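Local coordinates for protein thermophilic dibenzothiophene desulfurization enzyme C (PDB 5XDE) that probably catalyses the flavin-dependent oxidation of dibenzothiophene to its 5-oxide and then its 5,5-dioxide, using reduced FMN and molecular oxygen, at residues Leu205-Thr210 against Arg383-His388; Gly125-Glu130 against Ala157-Ser162; Gly53-Leu58 against His89-His94. All blocks are in the same frame, centred on the assembly; numbering follows the deposited sequence.

Contact 1: residues Leu205-Thr210 against Arg383-His388; sequences LGMRQT and RTHTLH. With FMN (flavin mononucleotide), chain E.
Thr384, near the end of helix 376-385, meets Gly206 in the loop between strands 196-198 and 215-222, which brings the middle and C-terminal regions of the acyl-CoA dehydrogenase fold together beside the flavin. Thr384 OG1 takes a weak hydrogen bond from Gly206 N, 2.9 Å long and bent to 128° at the proton, while the same hydroxyl is bonded back to Arg380 O in its own helix. With OG1 anti to the carbonyl carbon (chi1 -66°) the methyl CG2 is left to face the loop, 3.7 Å from Gly206 O and next to Met207 CG. Leu205 adds its CB, 3.6 Å from Thr384 OG1. Met207 bends at chi2 and carries its thioether obliquely toward the His385 ring. In the next shell, Asp381 holds Met207 N, Tyr259 holds His385 ND1, and Arg383 reaches away to a salt bridge with Glu361 of the second subunit. From His385 a type I turn runs to His388 and the cofactor. His388 O accepts a hydrogen bond from FMN O4' at 3.2 Å, and over one face of the His388 ring, offset toward its rim, sits FMN O2', 3.0 Å from His388 CE1.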
loop_
_atom_site.group_PDB
_atom_site.type_symbol
_atom_site.label_atom_id
_atom_site.label_comp_id
_atom_site.label_asym_id
_atom_site.label_seq_id
_atom_site.Cartn_x
_atom_site.Cartn_y
_atom_site.Cartn_z
ATOM N N LEU A 205 26.009 4.114 -2.578
ATOM C CA LEU A 205 24.952 4.313 -3.569
ATOM C C LEU A 205 24.470 5.757 -3.560
ATOM O O LEU A 205 24.419 6.418 -4.607
ATOM C CB LEU A 205 23.786 3.357 -3.295
ATOM C CG LEU A 205 22.513 3.571 -4.125
ATOM C CD1 LEU A 205 22.754 3.234 -5.588
ATOM C CD2 LEU A 205 21.361 2.733 -3.578
ATOM N N GLY A 206 24.111 6.259 -2.379
ATOM C CA GLY A 206 23.692 7.628 -2.160
ATOM C C GLY A 206 24.464 8.171 -0.974
ATOM O O GLY A 206 25.340 7.468 -0.461
ATOM N N MET A 207 24.136 9.381 -0.518
ATOM C CA MET A 207 24.881 10.036 0.562
ATOM C C MET A 207 26.371 10.049 0.237
ATOM O O MET A 207 27.234 9.840 1.097
ATOM C CB MET A 207 24.600 9.359 1.907
ATOM C CG MET A 207 23.103 9.331 2.275
ATOM S SD MET A 207 22.414 10.972 2.320
ATOM C CE MET A 207 20.853 10.764 3.151
ATOM N N ARG A 208 26.676 10.334 -1.030
ATOM C CA ARG A 208 28.011 10.085 -1.551
ATOM C C ARG A 208 29.048 11.096 -1.074
ATOM O O ARG A 208 30.243 10.851 -1.265
ATOM C CB ARG A 208 27.974 10.053 -3.085
ATOM C CG ARG A 208 27.393 8.748 -3.634
ATOM C CD ARG A 208 27.456 8.656 -5.152
ATOM N NE ARG A 208 28.807 8.864 -5.677
ATOM C CZ ARG A 208 29.797 7.978 -5.601
ATOM N NH1 ARG A 208 29.606 6.802 -5.015
ATOM N NH2 ARG A 208 30.988 8.266 -6.112
ATOM N N GLN A 209 28.642 12.206 -0.453
ATOM C CA GLN A 209 29.601 13.198 0.027
ATOM C C GLN A 209 29.578 13.356 1.545
ATOM O O GLN A 209 30.001 14.398 2.059
ATOM C CB GLN A 209 29.376 14.546 -0.660
ATOM C CG GLN A 209 29.862 14.530 -2.120
ATOM C CD GLN A 209 30.152 15.904 -2.676
ATOM O OE1 GLN A 209 29.262 16.735 -2.800
ATOM N NE2 GLN A 209 31.415 16.146 -3.018
ATOM N N THR A 210 29.121 12.336 2.278
ATOM C CA THR A 210 29.080 12.435 3.735
ATOM C C THR A 210 30.370 11.981 4.410
ATOM O O THR A 210 30.513 12.171 5.626
ATOM C CB THR A 210 27.904 11.626 4.318
ATOM O OG1 THR A 210 28.040 10.241 3.983
ATOM C CG2 THR A 210 26.573 12.158 3.810
ATOM N N ARG A 383 17.304 5.990 -0.014
ATOM C CA ARG A 383 17.434 4.544 0.139
ATOM C C ARG A 383 18.674 4.165 0.941
ATOM O O ARG A 383 18.658 3.165 1.677
ATOM C CB ARG A 383 17.455 3.876 -1.241
ATOM C CG ARG A 383 17.598 2.340 -1.205
ATOM C CD ARG A 383 16.352 1.607 -0.657
ATOM N NE ARG A 383 16.188 1.784 0.794
ATOM C CZ ARG A 383 15.154 1.326 1.496
ATOM N NH1 ARG A 383 14.184 0.635 0.895
ATOM N NH2 ARG A 383 15.075 1.577 2.799
ATOM N N THR A 384 19.757 4.948 0.818
ATOM C CA THR A 384 20.976 4.644 1.557
ATOM C C THR A 384 20.808 4.981 3.030
ATOM O O THR A 384 21.060 4.142 3.903
ATOM C CB THR A 384 22.162 5.408 0.947
ATOM O OG1 THR A 384 22.412 4.919 -0.379
ATOM C CG2 THR A 384 23.426 5.235 1.795
ATOM N N HIS A 385 20.337 6.193 3.323
ATOM C CA HIS A 385 20.337 6.664 4.700
ATOM C C HIS A 385 19.310 5.928 5.549
ATOM O O HIS A 385 19.572 5.624 6.720
ATOM C CB HIS A 385 20.073 8.160 4.746
ATOM C CG HIS A 385 20.479 8.788 6.040
ATOM N ND1 HIS A 385 19.771 8.610 7.209
ATOM C CD2 HIS A 385 21.534 9.578 6.354
ATOM C CE1 HIS A 385 20.373 9.264 8.188
ATOM N NE2 HIS A 385 21.441 9.868 7.694
ATOM N N THR A 386 18.133 5.643 4.980
ATOM C CA THR A 386 17.029 5.097 5.768
ATOM C C THR A 386 17.359 3.749 6.357
ATOM O O THR A 386 16.606 3.258 7.206
ATOM C CB THR A 386 15.766 4.935 4.924
ATOM O OG1 THR A 386 16.101 4.265 3.704
ATOM C CG2 THR A 386 15.114 6.275 4.660
ATOM N N LEU A 387 18.407 3.109 5.870
ATOM C CA LEU A 387 18.900 1.875 6.444
ATOM C C LEU A 387 19.787 2.132 7.660
ATOM O O LEU A 387 20.347 1.176 8.208
ATOM C CB LEU A 387 19.653 1.085 5.372
ATOM C CG LEU A 387 18.884 0.886 4.050
ATOM C CD1 LEU A 387 19.779 0.349 2.960
ATOM C CD2 LEU A 387 17.692 -0.046 4.260
ATOM N N HIS A 388 19.901 3.401 8.083
ATOM C CA HIS A 388 20.747 3.783 9.214
ATOM C C HIS A 388 20.473 2.903 10.426
ATOM O O HIS A 388 21.397 2.361 11.042
ATOM C CB HIS A 388 20.508 5.260 9.557
ATOM C CG HIS A 388 21.504 5.835 10.516
ATOM N ND1 HIS A 388 21.411 5.658 11.880
ATOM C CD2 HIS A 388 22.605 6.599 10.308
ATOM C CE1 HIS A 388 22.420 6.278 12.471
ATOM N NE2 HIS A 388 23.158 6.855 11.540
HETATM N N1 FMN E . 26.939 5.581 12.723
HETATM C C2 FMN E . 27.543 6.440 13.620
HETATM O O2 FMN E . 27.867 6.009 14.725
HETATM N N3 FMN E . 27.775 7.764 13.274
HETATM C C4 FMN E . 27.404 8.230 12.023
HETATM O O4 FMN E . 27.626 9.409 11.720
HETATM C C4A FMN E . 26.798 7.356 11.113
HETATM N N5 FMN E . 26.426 7.808 9.862
HETATM C C5A FMN E . 25.819 6.949 8.964
HETATM C C6 FMN E . 25.449 7.420 7.701
HETATM C C7 FMN E . 24.836 6.581 6.774
HETATM C C7M FMN E . 24.456 7.143 5.422
HETATM C C8 FMN E . 24.601 5.251 7.129
HETATM C C8M FMN E . 23.954 4.285 6.184
HETATM C C9 FMN E . 24.976 4.779 8.387
HETATM C C9A FMN E . 25.589 5.618 9.317
HETATM N N10 FMN E . 25.940 5.156 10.586
HETATM C C10 FMN E . 26.562 6.026 11.469
HETATM C "C1'" FMN E . 25.757 3.701 10.977
HETATM C "C2'" FMN E . 24.383 3.178 11.355
HETATM O "O2'" FMN E . 23.980 3.773 12.570
HETATM C "C3'" FMN E . 24.442 1.648 11.518
HETATM O "O3'" FMN E . 25.488 1.318 12.411
HETATM C "C4'" FMN E . 24.683 0.890 10.206
HETATM O "O4'" FMN E . 23.861 1.438 9.207
HETATM C "C5'" FMN E . 24.431 -0.618 10.337
HETATM O "O5'" FMN E . 24.547 -1.268 9.081
HETATM P P FMN E . 23.812 -2.683 8.772
HETATM O O1P FMN E . 22.322 -2.428 8.573
HETATM O O2P FMN E . 24.390 -3.333 7.526
HETATM O O3P FMN E . 24.029 -3.623 9.937
#

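Contact 2: residues Gly125-Glu130 against Ala157-Ser162; sequences GNASSE and AFCSGS. With FMN (flavin mononucleotide), chain E.
Asn126 and Ser160 meet around the pyrimidine end of the flavin, where two segments running in nearly opposite directions form an FMN-binding wall. The Asn126 amide reads the flavin edge with both ends: OD1 accepts from FMN N3 at 3.0 Å, and ND2 donates to FMN O4 at 3.2 Å. Ser128 OG also donates to Asn126 OD1, so OD1 takes two bonds, and with ND2 bonded as well the turn of the amide is fixed. Ser160 OG donates to FMN N5 at 2.9 Å and is also hydrogen-bonded to Ser212 OG; Phe158 sets CB 3.2 Å from FMN N10, its ring beside the flavin and ribityl start. Packing is tightest between the backbones. Gly125 CA makes a C-H...O contact with Gly161 O, and a side chain on Gly125 would collide there; Cys159 CB presses on Asn126 O at 3.2 Å, a carbonyl buried without a polar partner. One direct hydrogen bond joins the segments, Ala157 N to Ser129 O (2.8 Å). Looser parts are bridged by water, Asn126 ND2 to Ser160 O and Ser128 N to Ala157 O. Strand 167-174 pairs with Gly125 and Ala127, strand 215-222 packs on Ala127 and Cys159, and helix 85-104 brings Tyr93 against Asn126 and Ser160.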
loop_
_atom_site.group_PDB
_atom_site.type_symbol
_atom_site.label_atom_id
_atom_site.label_comp_id
_atom_site.label_asym_id
_atom_site.label_seq_id
_atom_site.Cartn_x
_atom_site.Cartn_y
_atom_site.Cartn_z
ATOM N N GLY A 125 32.530 16.338 13.667
ATOM C CA GLY A 125 32.390 14.998 13.143
ATOM C C GLY A 125 32.368 13.996 14.286
ATOM O O GLY A 125 32.536 14.349 15.455
ATOM N N ASN A 126 32.165 12.730 13.933
ATOM C CA ASN A 126 32.118 11.731 14.990
ATOM C C ASN A 126 32.665 10.410 14.483
ATOM O O ASN A 126 32.610 10.117 13.286
ATOM C CB ASN A 126 30.694 11.536 15.528
ATOM C CG ASN A 126 29.843 10.709 14.609
ATOM O OD1 ASN A 126 29.682 9.498 14.808
ATOM N ND2 ASN A 126 29.309 11.345 13.570
ATOM N N ALA A 127 33.197 9.623 15.418
ATOM C CA ALA A 127 33.659 8.258 15.172
ATOM C C ALA A 127 33.099 7.391 16.298
ATOM O O ALA A 127 33.656 7.362 17.401
ATOM C CB ALA A 127 35.181 8.198 15.110
ATOM N N SER A 128 32.000 6.683 16.024
ATOM C CA SER A 128 31.232 6.044 17.091
ATOM C C SER A 128 30.891 4.588 16.786
ATOM O O SER A 128 31.208 3.690 17.576
ATOM C CB SER A 128 29.947 6.838 17.345
ATOM O OG SER A 128 30.194 8.239 17.281
ATOM N N SER A 129 30.238 4.345 15.651
ATOM C CA SER A 129 29.817 3.001 15.293
ATOM C C SER A 129 30.990 2.205 14.728
ATOM O O SER A 129 32.021 2.757 14.336
ATOM C CB SER A 129 28.666 3.042 14.281
ATOM O OG SER A 129 27.494 3.608 14.855
ATOM N N GLU A 130 30.820 0.888 14.687
ATOM C CA GLU A 130 31.874 -0.015 14.253
ATOM C C GLU A 130 31.292 -1.057 13.306
ATOM O O GLU A 130 30.071 -1.207 13.184
ATOM C CB GLU A 130 32.559 -0.677 15.461
ATOM C CG GLU A 130 33.072 0.340 16.475
ATOM C CD GLU A 130 33.892 -0.278 17.589
ATOM O OE1 GLU A 130 34.088 0.402 18.618
ATOM O OE2 GLU A 130 34.348 -1.435 17.438
ATOM N N ALA A 157 33.668 2.785 12.117
ATOM C CA ALA A 157 33.019 2.801 10.814
ATOM C C ALA A 157 31.909 3.845 10.797
ATOM O O ALA A 157 31.471 4.330 11.843
ATOM C CB ALA A 157 32.445 1.423 10.453
ATOM N N PHE A 158 31.461 4.182 9.583
ATOM C CA PHE A 158 30.379 5.149 9.365
ATOM C C PHE A 158 30.636 6.454 10.117
ATOM O O PHE A 158 29.763 6.994 10.801
ATOM C CB PHE A 158 29.021 4.553 9.750
ATOM C CG PHE A 158 28.514 3.521 8.782
ATOM C CD1 PHE A 158 27.949 3.902 7.573
ATOM C CD2 PHE A 158 28.591 2.172 9.083
ATOM C CE1 PHE A 158 27.469 2.950 6.677
ATOM C CE2 PHE A 158 28.117 1.214 8.192
ATOM C CZ PHE A 158 27.556 1.605 6.987
ATOM N N CYS A 159 31.855 6.975 9.977
ATOM C CA CYS A 159 32.260 8.178 10.703
ATOM C C CYS A 159 31.859 9.405 9.888
ATOM O O CYS A 159 32.683 10.084 9.273
ATOM C CB CYS A 159 33.755 8.147 10.992
ATOM S SG CYS A 159 34.264 6.679 11.901
ATOM N N SER A 160 30.561 9.696 9.896
ATOM C CA SER A 160 30.051 10.810 9.112
ATOM C C SER A 160 30.790 12.095 9.457
ATOM O O SER A 160 31.019 12.408 10.631
ATOM C CB SER A 160 28.549 10.990 9.346
ATOM O OG SER A 160 27.812 9.994 8.660
ATOM N N GLY A 161 31.164 12.834 8.417
ATOM C CA GLY A 161 31.808 14.118 8.594
ATOM C C GLY A 161 33.161 14.063 9.257
ATOM O O GLY A 161 33.597 15.068 9.831
ATOM N N SER A 162 33.841 12.910 9.202
ATOM C CA SER A 162 35.159 12.784 9.818
ATOM C C SER A 162 36.240 13.464 8.988
ATOM O O SER A 162 37.245 13.923 9.542
ATOM C CB SER A 162 35.503 11.308 10.032
ATOM O OG SER A 162 35.422 10.583 8.822
HETATM N N1 FMN E . 26.939 5.581 12.723
HETATM C C2 FMN E . 27.543 6.440 13.620
HETATM O O2 FMN E . 27.867 6.009 14.725
HETATM N N3 FMN E . 27.775 7.764 13.274
HETATM C C4 FMN E . 27.404 8.230 12.023
HETATM O O4 FMN E . 27.626 9.409 11.720
HETATM C C4A FMN E . 26.798 7.356 11.113
HETATM N N5 FMN E . 26.426 7.808 9.862
HETATM C C5A FMN E . 25.819 6.949 8.964
HETATM C C6 FMN E . 25.449 7.420 7.701
HETATM C C7 FMN E . 24.836 6.581 6.774
HETATM C C7M FMN E . 24.456 7.143 5.422
HETATM C C8 FMN E . 24.601 5.251 7.129
HETATM C C8M FMN E . 23.954 4.285 6.184
HETATM C C9 FMN E . 24.976 4.779 8.387
HETATM C C9A FMN E . 25.589 5.618 9.317
HETATM N N10 FMN E . 25.940 5.156 10.586
HETATM C C10 FMN E . 26.562 6.026 11.469
HETATM C "C1'" FMN E . 25.757 3.701 10.977
HETATM C "C2'" FMN E . 24.383 3.178 11.355
HETATM O "O2'" FMN E . 23.980 3.773 12.570
HETATM C "C3'" FMN E . 24.442 1.648 11.518
HETATM O "O3'" FMN E . 25.488 1.318 12.411
HETATM C "C4'" FMN E . 24.683 0.890 10.206
HETATM O "O4'" FMN E . 23.861 1.438 9.207
HETATM C "C5'" FMN E . 24.431 -0.618 10.337
HETATM O "O5'" FMN E . 24.547 -1.268 9.081
HETATM P P FMN E . 23.812 -2.683 8.772
HETATM O O1P FMN E . 22.322 -2.428 8.573
HETATM O O2P FMN E . 24.390 -3.333 7.526
HETATM O O3P FMN E . 24.029 -3.623 9.937
HETATM O O HOH W 1 29.346 13.856 12.270
HETATM O O HOH W 2 30.667 6.427 13.364
#

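Contact 3: residues Gly53-Leu58 against His89-His94; sequences GLLTLL and HLFGYH. With FMN (flavin mononucleotide), chain E.
The imidazole of His94 carries the methyl CD2 of Leu55 squarely over one face, a CH-pi contact with CD2 3.5 Å from the ring centroid and only 5° off its normal. At the rim of the same ring NE2 donates to Leu55 O, 2.9 Å away, at 156° and on a lone pair in the carbonyl plane, though the oxygen lies slightly out of the imidazole plane. Leu55 thus holds the ring by both side chain and backbone, and the other nitrogen, ND1, is bonded to Leu124 N. The Phe91 ring is met differently: CB of Leu54 comes to its edge, near the ring plane, 3.9 Å from Phe91 CE1, while Leu55 CD2 and Leu57 CD1 approach it obliquely, the latter 4.3 Å from Phe91 CZ. Both aromatic side chains leave the helix with CG opposite the backbone N (chi1 -176° for Phe91), which extends the two rings toward the short 3-10 segment at 54-55. A leucine in place of His94 would probably leave Leu55 O and Leu124 N without this shared partner and cost the methyl its flat ring. The 3-10 segment is itself braced, since Gly53 O accepts from both Thr56 N and Thr56 OG1, the latter at 2.7 Å. Tyr93, on another side of the same helix, is an FMN-binding residue. All this belongs to the N-terminal helical region: helix 16-38 packs on Leu54 and Leu57, helix 43-52 on Leu55 and Phe91, and helix 70-83 on Leu57 and Phe91.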
loop_
_atom_site.group_PDB
_atom_site.type_symbol
_atom_site.label_atom_id
_atom_site.label_comp_id
_atom_site.label_asym_id
_atom_site.label_seq_id
_atom_site.Cartn_x
_atom_site.Cartn_y
_atom_site.Cartn_z
ATOM N N GLY A 53 27.885 30.944 9.565
ATOM C CA GLY A 53 27.620 31.049 10.986
ATOM C C GLY A 53 26.602 30.062 11.519
ATOM O O GLY A 53 26.462 29.938 12.743
ATOM N N LEU A 54 25.900 29.326 10.648
ATOM C CA LEU A 54 24.815 28.484 11.147
ATOM C C LEU A 54 25.311 27.332 12.012
ATOM O O LEU A 54 24.525 26.767 12.779
ATOM C CB LEU A 54 23.979 27.943 9.979
ATOM C CG LEU A 54 23.271 29.009 9.132
ATOM C CD1 LEU A 54 22.506 28.389 7.954
ATOM C CD2 LEU A 54 22.354 29.898 9.992
ATOM N N LEU A 55 26.591 26.972 11.934
ATOM C CA LEU A 55 27.079 25.929 12.823
ATOM C C LEU A 55 26.978 26.343 14.289
ATOM O O LEU A 55 27.047 25.473 15.167
ATOM C CB LEU A 55 28.519 25.568 12.475
ATOM C CG LEU A 55 28.765 24.966 11.088
ATOM C CD1 LEU A 55 30.258 24.933 10.823
ATOM C CD2 LEU A 55 28.157 23.549 10.973
ATOM N N THR A 56 26.802 27.642 14.560
ATOM C CA THR A 56 26.749 28.197 15.912
ATOM C C THR A 56 25.321 28.491 16.376
ATOM O O THR A 56 25.131 29.235 17.342
ATOM C CB THR A 56 27.605 29.480 16.006
ATOM O OG1 THR A 56 26.969 30.573 15.323
ATOM C CG2 THR A 56 28.987 29.256 15.405
ATOM N N LEU A 57 24.313 27.909 15.717
ATOM C CA LEU A 57 22.918 28.260 15.990
ATOM C C LEU A 57 22.550 28.098 17.462
ATOM O O LEU A 57 21.783 28.902 18.002
ATOM C CB LEU A 57 21.986 27.398 15.136
ATOM C CG LEU A 57 21.652 27.930 13.743
ATOM C CD1 LEU A 57 21.071 26.800 12.872
ATOM C CD2 LEU A 57 20.683 29.075 13.840
ATOM N N LEU A 58 23.042 27.048 18.112
ATOM C CA LEU A 58 22.644 26.723 19.476
ATOM C C LEU A 58 23.610 27.251 20.527
ATOM O O LEU A 58 23.387 27.028 21.720
ATOM C CB LEU A 58 22.501 25.211 19.635
ATOM C CG LEU A 58 21.353 24.626 18.809
ATOM C CD1 LEU A 58 21.328 23.100 18.964
ATOM C CD2 LEU A 58 20.038 25.226 19.255
ATOM N N HIS A 89 22.923 15.985 5.708
ATOM C CA HIS A 89 23.357 14.985 6.673
ATOM C C HIS A 89 24.514 15.508 7.516
ATOM O O HIS A 89 24.491 15.405 8.747
ATOM C CB HIS A 89 23.747 13.718 5.916
ATOM C CG HIS A 89 24.421 12.679 6.743
ATOM N ND1 HIS A 89 23.772 11.548 7.185
ATOM C CD2 HIS A 89 25.704 12.567 7.160
ATOM C CE1 HIS A 89 24.629 10.784 7.839
ATOM N NE2 HIS A 89 25.802 11.391 7.859
ATOM N N LEU A 90 25.542 16.057 6.863
ATOM C CA LEU A 90 26.705 16.563 7.592
ATOM C C LEU A 90 26.303 17.675 8.543
ATOM O O LEU A 90 26.728 17.699 9.707
ATOM C CB LEU A 90 27.773 17.065 6.612
ATOM C CG LEU A 90 28.414 16.012 5.711
ATOM C CD1 LEU A 90 29.215 16.707 4.596
ATOM C CD2 LEU A 90 29.278 15.064 6.518
ATOM N N PHE A 91 25.475 18.595 8.064
ATOM C CA PHE A 91 24.986 19.696 8.890
ATOM C C PHE A 91 24.158 19.167 10.058
ATOM O O PHE A 91 24.348 19.575 11.208
ATOM C CB PHE A 91 24.175 20.639 8.003
ATOM C CG PHE A 91 23.672 21.882 8.680
ATOM C CD1 PHE A 91 24.526 22.944 8.943
ATOM C CD2 PHE A 91 22.323 22.028 8.974
ATOM C CE1 PHE A 91 24.052 24.109 9.518
ATOM C CE2 PHE A 91 21.843 23.190 9.541
ATOM C CZ PHE A 91 22.723 24.240 9.822
ATOM N N GLY A 92 23.260 18.229 9.784
ATOM C CA GLY A 92 22.443 17.675 10.860
ATOM C C GLY A 92 23.269 16.918 11.884
ATOM O O GLY A 92 23.052 17.050 13.092
ATOM N N TYR A 93 24.232 16.119 11.423
ATOM C CA TYR A 93 25.050 15.352 12.358
ATOM C C TYR A 93 25.923 16.259 13.210
ATOM O O TYR A 93 26.214 15.924 14.361
ATOM C CB TYR A 93 25.936 14.353 11.617
ATOM C CG TYR A 93 25.255 13.051 11.330
ATOM C CD1 TYR A 93 25.774 11.859 11.802
ATOM C CD2 TYR A 93 24.083 13.016 10.586
ATOM C CE1 TYR A 93 25.151 10.655 11.542
ATOM C CE2 TYR A 93 23.445 11.825 10.328
ATOM C CZ TYR A 93 23.988 10.640 10.801
ATOM O OH TYR A 93 23.356 9.441 10.521
ATOM N N HIS A 94 26.386 17.377 12.647
ATOM C CA HIS A 94 27.075 18.373 13.465
ATOM C C HIS A 94 26.249 18.722 14.695
ATOM O O HIS A 94 26.783 18.810 15.806
ATOM C CB HIS A 94 27.356 19.624 12.633
ATOM C CG HIS A 94 27.709 20.840 13.439
ATOM N ND1 HIS A 94 29.005 21.146 13.777
ATOM C CD2 HIS A 94 26.941 21.843 13.930
ATOM C CE1 HIS A 94 29.024 22.270 14.471
ATOM N NE2 HIS A 94 27.787 22.720 14.571
HETATM N N1 FMN E . 26.939 5.581 12.723
HETATM C C2 FMN E . 27.543 6.440 13.620
HETATM O O2 FMN E . 27.867 6.009 14.725
HETATM N N3 FMN E . 27.775 7.764 13.274
HETATM C C4 FMN E . 27.404 8.230 12.023
HETATM O O4 FMN E . 27.626 9.409 11.720
HETATM C C4A FMN E . 26.798 7.356 11.113
HETATM N N5 FMN E . 26.426 7.808 9.862
HETATM C C5A FMN E . 25.819 6.949 8.964
HETATM C C6 FMN E . 25.449 7.420 7.701
HETATM C C7 FMN E . 24.836 6.581 6.774
HETATM C C7M FMN E . 24.456 7.143 5.422
HETATM C C8 FMN E . 24.601 5.251 7.129
HETATM C C8M FMN E . 23.954 4.285 6.184
HETATM C C9 FMN E . 24.976 4.779 8.387
HETATM C C9A FMN E . 25.589 5.618 9.317
HETATM N N10 FMN E . 25.940 5.156 10.586
HETATM C C10 FMN E . 26.562 6.026 11.469
HETATM C "C1'" FMN E . 25.757 3.701 10.977
HETATM C "C2'" FMN E . 24.383 3.178 11.355
HETATM O "O2'" FMN E . 23.980 3.773 12.570
HETATM C "C3'" FMN E . 24.442 1.648 11.518
HETATM O "O3'" FMN E . 25.488 1.318 12.411
HETATM C "C4'" FMN E . 24.683 0.890 10.206
HETATM O "O4'" FMN E . 23.861 1.438 9.207
HETATM C "C5'" FMN E . 24.431 -0.618 10.337
HETATM O "O5'" FMN E . 24.547 -1.268 9.081
HETATM P P FMN E . 23.812 -2.683 8.772
HETATM O O1P FMN E . 22.322 -2.428 8.573
HETATM O O2P FMN E . 24.390 -3.333 7.526
HETATM O O3P FMN E . 24.029 -3.623 9.937
#

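From the N terminus, contact 3 closes first, bringing the turn after helix 43-52 back against helix 85-104. Contact 2 follows, closing a loop from strand 124-127 through part of the sheet to residues 157-162. Contact 1 closes last and spans most widely, tying the loop before strand 215-222 to the end of helix 376-385 across a largely helical stretch. The three follow in series, with no nesting or crossing, yet converge in space on one FMN. Ser160 of contact 2 probably hydrogen-bonds His89 of contact 3, Gly161 probably pairs with Thr210 of contact 1, and His385 packs on His89, so the N-terminal, middle and C-terminal regions meet around the flavin.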